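Local coordinates for protein protoporphyrinogen oxidase (Exiguobacterium sibiricum, PDB 3LOV) that probably oxidises coproporphyrinogen III to coproporphyrin III in heme b biosynthesis, using a bound FAD cofactor and molecular oxygen, at residues Gly16-Tyr21 and Ala452-Met457; Asp71-Ile76 and Glu236-Arg241; Arg142-Asp147 and Arg155-Asp160; Met182-Phe185 and Phe191-Asn194. One frame throughout, in Å; residues are numbered along the deposited sequence.

Contact 1: Gly16-Tyr21 and Ala452-Met457; sequences GLAAAY and ASAKTM
The methyl group of Ala454 rests on one face of the peptide plane that joins Ala18 to Ala19, almost straight above the amide nitrogen, with CB of Ala454 3.6 Å from N of Ala19. To either side of that spot stand two more methyls: Ala18 CB is 4.0 Å and Ala19 CB 3.9 Å from Ala454 CB. One methyl of helix 447-463 thus rests between two neighbouring alanines of helix 14-26, and the backbones come so near that the CA atoms of Ala19 and Ala454 lie 4.8 Å apart. Alanine suits all three places, its lone methyl letting the two backbones come close. Another flat group, the carbonyl of Ala452, belongs to helix 447-463 itself. Its oxygen is met from opposite faces of the carbonyl plane by N and by OG1 of Thr456. The hydroxyl is 2.9 Å from Ala452 O, and chi1 of -48° turns it back along the helix, so that an exposed threonine satisfies its polar atom at home.

Helix 14-26 follows the first strand of the Rossmann-type dinucleotide fold, and Gly16 is probably the last glycine of its GxGxxG motif. Both helices start with residues that bind FAD, Thr15 in one and Leu447 and Cys450 in the other. Contact between them rests on buried apolar methyls and shape, without a polar pair across it, which is consistent with a tight apolar junction close to the FAD-binding residue Thr15.

Contact 2: Asp71-Ile76 and Glu236-Arg241; sequences DLIEAI and ESLIER
Ile76 meets helix 235-245 with both its side chain and its carbonyl. Its CD1 lies 3.6 Å from CD1 of Leu238 and 3.5 Å from CG of Arg241, fitting into the notch between residues one helical turn apart. The isoleucine and leucine side chains cross at about a right angle, whereas Ile76 and Arg241 run past each other in opposite directions, the methylenes of the arginine serving as an apolar wall. One turn earlier in its helix, Ile73 adds a looser touch, its CG1 4.2 Å from Leu238 CD1. The polar bond is made by Arg241, whose NH1 lies 3.0 Å from Ile76 O with a nearly straight N-H...O angle of 160°. Here the nitrogen approaches in the carbonyl plane, and the oxygen sits at the guanidinium edge, also in plane.

Two bends, at chi2 and chi3 (56° and 57°), fold the arginine back so that its aliphatic part covers Ile76 while its head reaches the carbonyl. This arginine was modelled in two conformations, and the bond belongs to the one described. Farther out, Tyr21 of helix 14-26 touches Ile76, and Leu231 of strand 228-231 packs on both Ile73 and Leu238. Salt bridges of Glu236 to Arg40 and of Glu240 to Arg49 tie another side of helix 235-245, away from Ile76.

Branched aliphatics suit the buried layer, and arginine its partly exposed margin, being greasy along its stem and charged at its head. That positive group probably eases the partial negative charge that gathers near the C-terminal end of helix 68-75.

Contact 3: Arg142-Asp147 and Arg155-Asp160; sequences RIPEQD and RPRLGD
Arg157 reaches across to the backbone of Arg142, and on the helix side this one side chain makes the whole contact. Extended from CG to NE, it carries its guanidinium out to the loop, where NH2 lies 2.9 Å from Arg142 O. The oxygen is at the edge of the flat group, yet the N-H...O angle of 129° makes the bond weak. Pro144 adds its ring, CD being 4.3 Å from Arg157 NH2. The firmer hold on this buried charge comes from elsewhere: NE pairs with Glu195 and NH1 with the carbonyl of Tyr153, so arginine, with donors in several directions, suits the junction. On another side of the same last turn, Arg155 NH1 is 2.9 Å from Asp160 OD1, and Arg155 also pairs with Glu164 and Asp180. That salt bridge spans Gly159, whose backbone angles (84°, 159°) would press a CB against the carbonyl O of Leu158, so glycine fits.

The outer side is looser: the side chain of Arg142 turns from the helix into an exposed position, its NH1 bonded to Asp139 O.

Thus the loop 142-147, entering helix 150-158, is held loosely against that helix's last turn by one weak bond, while Ile143 packs on helix 189-198 and Arg157 also touches Leu201 of helix 201-207.

Contact 4: Met182-Phe185 and Phe191-Asn194; sequences MSTF and FVAN
Thr184 and Val192 cross at about a right angle and touch through one methyl each, with CG2 of Thr184 3.7 Å from CG2 of Val192. The same valine methyl also meets the edge of the Phe185 ring, near the ring plane and 4.2 Å from CE1. Val192 CG2 thus meets a threonine methyl and a ring edge of the same loop, side by side, and the ring offers it no face.

The threonine owes its fit to its two unlike branches. With CG2 anti to the backbone N and OG1 beside it (chi1 -62°), the methyl is directed at helix 189-198 while the hydroxyl hydrogen-bonds to the carbonyl of Ile148. Valine, with two apolar branches, suits the buried helix face, where Tyr153 of helix 150-158 and Ile143 also touch it.

From a different side, Asp147 positions the loop 182-185: its OD1 accepts from the amide of Phe185 and, weakly, from that of Thr184. The chemistry is therefore divided: between these two segments the contact is apolar, while hydrogen bonds set the shape of the loop from elsewhere, presenting a methyl and a ring edge to the valine.

Overall arrangement
Contacts 1 and 2 are buried and share a neighbourhood: Tyr21, on the first helix of contact 1, packs on Leu72, Ala75 and Ile76 of contact 2, and Leu17 on Ile239, so four helices form one cluster in the FAD-binding region. Contacts 3 and 4, with centres 9 Å apart, lie in another part of the fold, far from the FAD site; centres of contacts 2 and 3 are 41 Å apart, on opposite sides of the chain's centre. Chemistry follows place. Helix-helix contacts rest on apolar side chains, with one arginine at the margin of contact 2. Loop-helix contacts divide: contact 3 is polar and partly exposed, contact 4 apolar and buried, linked through Asp147.

Contact 1: Gly16-Tyr21 and Ala452-Met457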
loop_
_atom_site.group_PDB
_atom_site.type_symbol
_atom_site.label_atom_id
_atom_site.label_comp_id
_atom_site.label_asym_id
_atom_site.label_seq_id
_atom_site.Cartn_x
_atom_site.Cartn_y
_atom_site.Cartn_z
ATOM N N GLY A 16 9.788 3.224 11.112
ATOM C CA GLY A 16 10.549 3.515 12.323
ATOM C C GLY A 16 11.544 2.409 12.701
ATOM O O GLY A 16 12.641 2.716 13.117
ATOM N N LEU A 17 11.158 1.144 12.550
ATOM C CA LEU A 17 12.032 0.002 12.860
ATOM C C LEU A 17 13.153 -0.117 11.835
ATOM O O LEU A 17 14.317 -0.317 12.194
ATOM C CB LEU A 17 11.232 -1.307 12.941
ATOM C CG LEU A 17 10.466 -1.525 14.245
ATOM C CD1 LEU A 17 9.599 -2.756 14.191
ATOM C CD2 LEU A 17 11.466 -1.598 15.415
ATOM N N ALA A 18 12.825 0.078 10.563
ATOM C CA ALA A 18 13.846 0.186 9.530
ATOM C C ALA A 18 14.764 1.376 9.775
ATOM O O ALA A 18 15.984 1.292 9.576
ATOM C CB ALA A 18 13.222 0.303 8.153
ATOM N N ALA A 19 14.195 2.493 10.187
ATOM C CA ALA A 19 15.041 3.628 10.470
ATOM C C ALA A 19 16.066 3.266 11.592
ATOM O O ALA A 19 17.210 3.654 11.517
ATOM C CB ALA A 19 14.210 4.865 10.858
ATOM N N ALA A 20 15.657 2.525 12.610
ATOM C CA ALA A 20 16.562 2.289 13.740
ATOM C C ALA A 20 17.701 1.385 13.263
ATOM O O ALA A 20 18.854 1.587 13.670
ATOM C CB ALA A 20 15.843 1.661 14.895
ATOM N N TYR A 21 17.342 0.405 12.418
ATOM C CA TYR A 21 18.258 -0.596 11.876
ATOM C C TYR A 21 19.330 0.121 11.111
ATOM O O TYR A 21 20.524 -0.120 11.313
ATOM C CB TYR A 21 17.528 -1.584 10.939
ATOM C CG TYR A 21 18.476 -2.553 10.239
ATOM C CD1 TYR A 21 18.924 -3.711 10.870
ATOM C CD2 TYR A 21 18.941 -2.291 8.949
ATOM C CE1 TYR A 21 19.824 -4.570 10.228
ATOM C CE2 TYR A 21 19.823 -3.124 8.326
ATOM C CZ TYR A 21 20.251 -4.275 8.963
ATOM O OH TYR A 21 21.140 -5.106 8.337
ATOM N N ALA A 452 12.738 2.352 2.025
ATOM C CA ALA A 452 13.559 3.323 1.354
ATOM C C ALA A 452 13.449 4.714 1.961
ATOM O O ALA A 452 14.433 5.494 1.971
ATOM C CB ALA A 452 13.189 3.411 -0.160
ATOM N N SER A 453 12.231 5.084 2.364
ATOM C CA SER A 453 11.985 6.408 2.945
ATOM C C SER A 453 12.839 6.529 4.212
ATOM O O SER A 453 13.604 7.499 4.359
ATOM C CB SER A 453 10.471 6.601 3.242
ATOM O OG SER A 453 10.149 7.869 3.797
ATOM N N ALA A 454 12.745 5.533 5.082
ATOM C CA ALA A 454 13.602 5.447 6.280
ATOM C C ALA A 454 15.109 5.515 5.919
ATOM O O ALA A 454 15.825 6.340 6.463
ATOM C CB ALA A 454 13.306 4.159 7.114
ATOM N N LYS A 455 15.578 4.665 5.000
ATOM C CA LYS A 455 17.001 4.637 4.644
ATOM C C LYS A 455 17.488 5.986 4.108
ATOM O O LYS A 455 18.531 6.505 4.543
ATOM C CB LYS A 455 17.270 3.560 3.608
ATOM C CG LYS A 455 18.762 3.181 3.445
ATOM C CD LYS A 455 18.949 2.347 2.171
ATOM C CE LYS A 455 20.253 1.552 2.169
ATOM N NZ LYS A 455 21.264 2.198 3.020
ATOM N N THR A 456 16.752 6.572 3.167
ATOM C CA THR A 456 17.177 7.876 2.659
ATOM C C THR A 456 17.162 8.953 3.780
ATOM O O THR A 456 18.037 9.813 3.804
ATOM C CB THR A 456 16.321 8.317 1.463
ATOM O OG1 THR A 456 16.226 7.222 0.555
ATOM C CG2 THR A 456 16.947 9.488 0.726
HETATM N N MSE A 457 16.187 8.950 4.695
HETATM C CA MSE A 457 16.222 9.998 5.719
HETATM C C MSE A 457 17.368 9.746 6.707
HETATM O O MSE A 457 18.077 10.671 7.075
HETATM C CB MSE A 457 14.897 10.205 6.439
HETATM C CG MSE A 457 13.806 10.771 5.551
HETATM SE SE MSE A 457 14.215 12.530 4.857
HETATM C CE MSE A 457 14.494 12.228 2.949
#

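Contact 2: Asp71-Ile76 and Glu236-Arg241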
loop_
_atom_site.group_PDB
_atom_site.type_symbol
_atom_site.label_atom_id
_atom_site.label_comp_id
_atom_site.label_asym_id
_atom_site.label_seq_id
_atom_site.Cartn_x
_atom_site.Cartn_y
_atom_site.Cartn_z
ATOM N N ASP A 71 16.385 -7.280 0.246
ATOM C CA ASP A 71 17.737 -7.137 0.763
ATOM C C ASP A 71 17.787 -7.016 2.300
ATOM O O ASP A 71 18.628 -7.663 2.968
ATOM C CB ASP A 71 18.400 -5.923 0.143
ATOM C CG ASP A 71 18.693 -6.097 -1.321
ATOM O OD1 ASP A 71 18.862 -7.241 -1.782
ATOM O OD2 ASP A 71 18.772 -5.061 -2.006
ATOM N N LEU A 72 16.876 -6.214 2.860
ATOM C CA LEU A 72 16.736 -6.092 4.311
ATOM C C LEU A 72 16.392 -7.446 4.896
ATOM O O LEU A 72 16.970 -7.857 5.921
ATOM C CB LEU A 72 15.674 -5.033 4.691
ATOM C CG LEU A 72 15.461 -4.748 6.170
ATOM C CD1 LEU A 72 16.809 -4.243 6.741
ATOM C CD2 LEU A 72 14.238 -3.709 6.443
ATOM N N ILE A 73 15.446 -8.146 4.268
ATOM C CA ILE A 73 14.993 -9.428 4.787
ATOM C C ILE A 73 16.173 -10.432 4.777
ATOM O O ILE A 73 16.335 -11.232 5.717
ATOM C CB ILE A 73 13.776 -9.974 3.946
ATOM C CG1 ILE A 73 12.468 -9.280 4.321
ATOM C CG2 ILE A 73 13.634 -11.519 4.040
ATOM C CD1 ILE A 73 11.324 -9.521 3.320
ATOM N N GLU A 74 17.000 -10.383 3.729
ATOM C CA GLU A 74 18.120 -11.302 3.661
ATOM C C GLU A 74 19.149 -10.942 4.715
ATOM O O GLU A 74 19.579 -11.826 5.481
ATOM C CB GLU A 74 18.734 -11.330 2.285
ATOM C CG GLU A 74 17.845 -12.090 1.250
ATOM C CD GLU A 74 18.314 -13.538 0.949
ATOM O OE1 GLU A 74 18.630 -14.273 1.913
ATOM O OE2 GLU A 74 18.364 -13.908 -0.261
ATOM N N ALA A 75 19.495 -9.653 4.784
ATOM C CA ALA A 75 20.505 -9.178 5.714
ATOM C C ALA A 75 20.206 -9.591 7.155
ATOM O O ALA A 75 21.128 -9.961 7.873
ATOM C CB ALA A 75 20.693 -7.668 5.592
ATOM N N ILE A 76 18.922 -9.584 7.547
ATOM C CA ILE A 76 18.517 -9.942 8.915
ATOM C C ILE A 76 18.207 -11.453 9.084
ATOM O O ILE A 76 17.739 -11.907 10.119
ATOM C CB ILE A 76 17.372 -8.975 9.444
ATOM C CG1 ILE A 76 15.989 -9.345 8.906
ATOM C CG2 ILE A 76 17.720 -7.506 9.121
ATOM C CD1 ILE A 76 14.793 -8.488 9.467
ATOM N N GLU A 236 4.606 -10.278 10.119
ATOM C CA GLU A 236 4.928 -9.819 11.468
ATOM C C GLU A 236 6.295 -10.359 11.953
ATOM O O GLU A 236 6.987 -9.703 12.763
ATOM C CB GLU A 236 3.798 -10.154 12.446
ATOM C CG GLU A 236 3.866 -9.328 13.748
ATOM C CD GLU A 236 2.621 -9.435 14.660
ATOM O OE1 GLU A 236 1.540 -9.916 14.228
ATOM O OE2 GLU A 236 2.722 -8.973 15.804
ATOM N N SER A 237 6.727 -11.504 11.414
ATOM C CA SER A 237 8.051 -12.055 11.781
ATOM C C SER A 237 9.175 -11.119 11.335
ATOM O O SER A 237 10.178 -11.010 12.007
ATOM C CB SER A 237 8.258 -13.475 11.275
ATOM O OG SER A 237 8.381 -13.515 9.892
ATOM N N LEU A 238 8.954 -10.361 10.267
ATOM C CA LEU A 238 9.906 -9.326 9.882
ATOM C C LEU A 238 10.018 -8.262 10.972
ATOM O O LEU A 238 11.118 -7.841 11.297
ATOM C CB LEU A 238 9.540 -8.696 8.541
ATOM C CG LEU A 238 10.158 -7.347 8.153
ATOM C CD1 LEU A 238 11.671 -7.446 8.022
ATOM C CD2 LEU A 238 9.486 -6.829 6.870
ATOM N N ILE A 239 8.883 -7.821 11.521
ATOM C CA ILE A 239 8.872 -6.805 12.596
ATOM C C ILE A 239 9.674 -7.314 13.830
ATOM O O ILE A 239 10.566 -6.626 14.337
ATOM C CB ILE A 239 7.415 -6.427 12.979
ATOM C CG1 ILE A 239 6.650 -5.872 11.754
ATOM C CG2 ILE A 239 7.380 -5.497 14.106
ATOM C CD1 ILE A 239 7.327 -4.711 10.998
ATOM N N GLU A 240 9.374 -8.539 14.213
ATOM C CA GLU A 240 9.977 -9.223 15.343
ATOM C C GLU A 240 11.475 -9.363 15.157
ATOM O O GLU A 240 12.232 -9.051 16.065
ATOM C CB GLU A 240 9.306 -10.594 15.533
ATOM C CG GLU A 240 7.953 -10.470 16.176
ATOM C CD GLU A 240 7.012 -11.655 15.934
ATOM O OE1 GLU A 240 7.297 -12.539 15.104
ATOM O OE2 GLU A 240 5.956 -11.697 16.580
ATOM N N ARG A 241 11.921 -9.770 13.968
ATOM C CA ARG A 241 13.356 -9.910 13.710
ATOM C C ARG A 241 14.049 -8.560 13.694
ATOM O O ARG A 241 15.182 -8.439 14.162
ATOM C CB ARG A 241 13.613 -10.646 12.384
ATOM C CG ARG A 241 15.087 -10.863 12.006
ATOM C CD ARG A 241 15.888 -11.603 13.087
ATOM N NE ARG A 241 15.299 -12.906 13.411
ATOM C CZ ARG A 241 15.495 -14.035 12.721
ATOM N NH1 ARG A 241 16.283 -14.065 11.642
ATOM N NH2 ARG A 241 14.891 -15.152 13.115
#

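Contact 3: Arg142-Asp147 and Arg155-Asp160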
loop_
_atom_site.group_PDB
_atom_site.type_symbol
_atom_site.label_atom_id
_atom_site.label_comp_id
_atom_site.label_asym_id
_atom_site.label_seq_id
_atom_site.Cartn_x
_atom_site.Cartn_y
_atom_site.Cartn_z
ATOM N N ARG A 142 -1.066 14.026 -27.924
ATOM C CA ARG A 142 0.296 14.500 -27.628
ATOM C C ARG A 142 0.829 13.775 -26.408
ATOM O O ARG A 142 0.109 13.626 -25.408
ATOM C CB ARG A 142 0.301 15.997 -27.291
ATOM C CG ARG A 142 -0.144 16.904 -28.404
ATOM C CD ARG A 142 0.891 16.978 -29.527
ATOM N NE ARG A 142 0.424 17.875 -30.592
ATOM C CZ ARG A 142 -0.273 17.504 -31.671
ATOM N NH1 ARG A 142 -0.613 16.236 -31.895
ATOM N NH2 ARG A 142 -0.638 18.422 -32.550
ATOM N N ILE A 143 2.077 13.325 -26.481
ATOM C CA ILE A 143 2.775 12.757 -25.315
ATOM C C ILE A 143 2.815 13.843 -24.200
ATOM O O ILE A 143 3.243 14.979 -24.459
ATOM C CB ILE A 143 4.236 12.343 -25.688
ATOM C CG1 ILE A 143 4.227 11.150 -26.641
ATOM C CG2 ILE A 143 5.063 12.027 -24.421
ATOM C CD1 ILE A 143 4.249 9.790 -25.946
ATOM N N PRO A 144 2.379 13.508 -22.972
ATOM C CA PRO A 144 2.444 14.561 -21.936
ATOM C C PRO A 144 3.887 14.861 -21.533
ATOM O O PRO A 144 4.652 13.945 -21.241
ATOM C CB PRO A 144 1.634 13.986 -20.770
ATOM C CG PRO A 144 1.694 12.478 -20.983
ATOM C CD PRO A 144 1.847 12.233 -22.460
ATOM N N GLU A 145 4.247 16.140 -21.602
ATOM C CA GLU A 145 5.542 16.634 -21.125
ATOM C C GLU A 145 5.546 16.822 -19.618
ATOM O O GLU A 145 6.480 16.423 -18.957
ATOM C CB GLU A 145 5.871 17.976 -21.767
ATOM C CG GLU A 145 6.285 17.879 -23.224
ATOM C CD GLU A 145 7.139 19.062 -23.648
ATOM O OE1 GLU A 145 8.348 19.079 -23.303
ATOM O OE2 GLU A 145 6.599 19.971 -24.316
ATOM N N GLN A 146 4.500 17.443 -19.093
ATOM C CA GLN A 146 4.304 17.604 -17.648
ATOM C C GLN A 146 3.396 16.467 -17.157
ATOM O O GLN A 146 2.533 15.979 -17.906
ATOM C CB GLN A 146 3.609 18.922 -17.323
ATOM C CG GLN A 146 3.787 20.080 -18.338
ATOM C CD GLN A 146 5.211 20.599 -18.404
ATOM O OE1 GLN A 146 5.761 20.809 -19.495
ATOM N NE2 GLN A 146 5.820 20.811 -17.234
ATOM N N ASP A 147 3.539 16.082 -15.889
ATOM C CA ASP A 147 2.676 15.060 -15.309
ATOM C C ASP A 147 1.199 15.431 -15.403
ATOM O O ASP A 147 0.850 16.580 -15.226
ATOM C CB ASP A 147 3.068 14.812 -13.854
ATOM C CG ASP A 147 2.552 13.478 -13.342
ATOM O OD1 ASP A 147 2.094 12.658 -14.164
ATOM O OD2 ASP A 147 2.604 13.229 -12.123
ATOM N N ARG A 155 -7.957 8.265 -20.760
ATOM C CA ARG A 155 -9.296 8.327 -21.313
ATOM C C ARG A 155 -9.323 8.728 -22.805
ATOM O O ARG A 155 -10.041 8.131 -23.598
ATOM C CB ARG A 155 -10.232 9.239 -20.482
ATOM C CG ARG A 155 -10.719 8.574 -19.183
ATOM C CD ARG A 155 -11.368 9.562 -18.265
ATOM N NE ARG A 155 -11.742 8.968 -16.991
ATOM C CZ ARG A 155 -12.862 8.298 -16.746
ATOM N NH1 ARG A 155 -13.780 8.097 -17.684
ATOM N NH2 ARG A 155 -13.037 7.786 -15.548
ATOM N N PRO A 156 -8.551 9.741 -23.191
ATOM C CA PRO A 156 -8.558 10.057 -24.631
ATOM C C PRO A 156 -7.974 8.957 -25.549
ATOM O O PRO A 156 -8.286 8.927 -26.740
ATOM C CB PRO A 156 -7.714 11.348 -24.733
ATOM C CG PRO A 156 -7.479 11.811 -23.294
ATOM C CD PRO A 156 -7.748 10.680 -22.379
ATOM N N ARG A 157 -7.125 8.086 -25.002
ATOM C CA ARG A 157 -6.470 7.044 -25.770
ATOM C C ARG A 157 -7.267 5.760 -25.814
ATOM O O ARG A 157 -7.169 5.017 -26.785
ATOM C CB ARG A 157 -5.070 6.759 -25.205
ATOM C CG ARG A 157 -4.109 7.956 -25.357
ATOM C CD ARG A 157 -2.773 7.815 -24.584
ATOM N NE ARG A 157 -1.857 8.853 -25.030
ATOM C CZ ARG A 157 -1.978 10.156 -24.726
ATOM N NH1 ARG A 157 -2.931 10.602 -23.909
ATOM N NH2 ARG A 157 -1.156 11.032 -25.257
ATOM N N LEU A 158 -8.005 5.469 -24.744
ATOM C CA LEU A 158 -8.666 4.177 -24.575
ATOM C C LEU A 158 -10.187 4.271 -24.415
ATOM O O LEU A 158 -10.872 3.242 -24.453
ATOM C CB LEU A 158 -8.114 3.429 -23.342
ATOM C CG LEU A 158 -6.643 3.107 -23.323
ATOM C CD1 LEU A 158 -6.214 2.727 -21.854
ATOM C CD2 LEU A 158 -6.312 2.024 -24.389
ATOM N N GLY A 159 -10.704 5.477 -24.201
ATOM C CA GLY A 159 -12.123 5.671 -23.946
ATOM C C GLY A 159 -12.550 5.461 -22.494
ATOM O O GLY A 159 -11.874 4.782 -21.693
ATOM N N ASP A 160 -13.696 6.036 -22.159
ATOM C CA ASP A 160 -14.189 6.046 -20.777
ATOM C C ASP A 160 -14.592 4.679 -20.281
ATOM O O ASP A 160 -14.265 4.312 -19.139
ATOM C CB ASP A 160 -15.383 6.984 -20.624
ATOM C CG ASP A 160 -15.038 8.423 -20.865
ATOM O OD1 ASP A 160 -13.942 8.920 -20.478
ATOM O OD2 ASP A 160 -15.908 9.110 -21.415
#

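Contact 4: Met182-Phe185 and Phe191-Asn194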
loop_
_atom_site.group_PDB
_atom_site.type_symbol
_atom_site.label_atom_id
_atom_site.label_comp_id
_atom_site.label_asym_id
_atom_site.label_seq_id
_atom_site.Cartn_x
_atom_site.Cartn_y
_atom_site.Cartn_z
HETATM N N MSE A 182 -4.664 10.190 -9.480
HETATM C CA MSE A 182 -3.317 9.579 -9.395
HETATM C C MSE A 182 -2.426 10.158 -10.487
HETATM O O MSE A 182 -2.895 10.439 -11.560
HETATM C CB MSE A 182 -3.369 8.100 -9.709
HETATM C CG MSE A 182 -3.837 7.103 -8.689
HETATM SE SE MSE A 182 -4.027 5.433 -9.781
HETATM C CE MSE A 182 -5.436 4.873 -8.596
ATOM N N SER A 183 -1.142 10.286 -10.208
ATOM C CA SER A 183 -0.147 10.735 -11.186
ATOM C C SER A 183 0.097 9.664 -12.272
ATOM O O SER A 183 -0.012 8.471 -12.028
ATOM C CB SER A 183 1.163 11.036 -10.461
ATOM O OG SER A 183 2.297 10.955 -11.322
ATOM N N THR A 184 0.397 10.098 -13.477
ATOM C CA THR A 184 0.781 9.176 -14.524
ATOM C C THR A 184 2.266 8.846 -14.318
ATOM O O THR A 184 2.647 7.675 -14.231
ATOM C CB THR A 184 0.559 9.798 -15.899
ATOM O OG1 THR A 184 -0.825 10.081 -16.069
ATOM C CG2 THR A 184 0.999 8.869 -16.998
ATOM N N PHE A 185 3.106 9.878 -14.228
ATOM C CA PHE A 185 4.561 9.672 -14.205
ATOM C C PHE A 185 5.014 8.891 -12.967
ATOM O O PHE A 185 5.967 8.119 -13.040
ATOM C CB PHE A 185 5.340 10.988 -14.289
ATOM C CG PHE A 185 5.224 11.711 -15.591
ATOM C CD1 PHE A 185 4.500 11.193 -16.665
ATOM C CD2 PHE A 185 5.847 12.941 -15.747
ATOM C CE1 PHE A 185 4.416 11.892 -17.864
ATOM C CE2 PHE A 185 5.751 13.627 -16.929
ATOM C CZ PHE A 185 5.030 13.095 -17.991
ATOM N N PHE A 191 4.228 3.402 -19.431
ATOM C CA PHE A 191 3.192 3.644 -20.452
ATOM C C PHE A 191 3.621 4.723 -21.432
ATOM O O PHE A 191 3.506 4.555 -22.663
ATOM C CB PHE A 191 1.841 4.072 -19.854
ATOM C CG PHE A 191 1.131 2.989 -19.073
ATOM C CD1 PHE A 191 1.643 1.692 -18.992
ATOM C CD2 PHE A 191 -0.073 3.278 -18.424
ATOM C CE1 PHE A 191 0.976 0.704 -18.250
ATOM C CE2 PHE A 191 -0.747 2.301 -17.685
ATOM C CZ PHE A 191 -0.223 1.014 -17.592
ATOM N N VAL A 192 4.085 5.837 -20.879
ATOM C CA VAL A 192 4.403 7.023 -21.675
ATOM C C VAL A 192 5.721 6.805 -22.460
ATOM O O VAL A 192 5.827 7.197 -23.632
ATOM C CB VAL A 192 4.492 8.291 -20.779
ATOM C CG1 VAL A 192 4.897 9.550 -21.599
ATOM C CG2 VAL A 192 3.158 8.510 -20.037
ATOM N N ALA A 193 6.707 6.219 -21.781
ATOM C CA ALA A 193 8.018 5.887 -22.376
ATOM C C ALA A 193 7.804 4.979 -23.602
ATOM O O ALA A 193 8.243 5.266 -24.683
ATOM C CB ALA A 193 8.936 5.180 -21.300
ATOM N N ASN A 194 7.033 3.925 -23.416
ATOM C CA ASN A 194 6.761 2.998 -24.495
ATOM C C ASN A 194 5.931 3.572 -25.620
ATOM O O ASN A 194 6.218 3.285 -26.784
ATOM C CB ASN A 194 6.183 1.708 -23.938
ATOM C CG ASN A 194 7.212 0.937 -23.108
ATOM O OD1 ASN A 194 6.896 0.387 -22.077
ATOM N ND2 ASN A 194 8.430 0.902 -23.574
#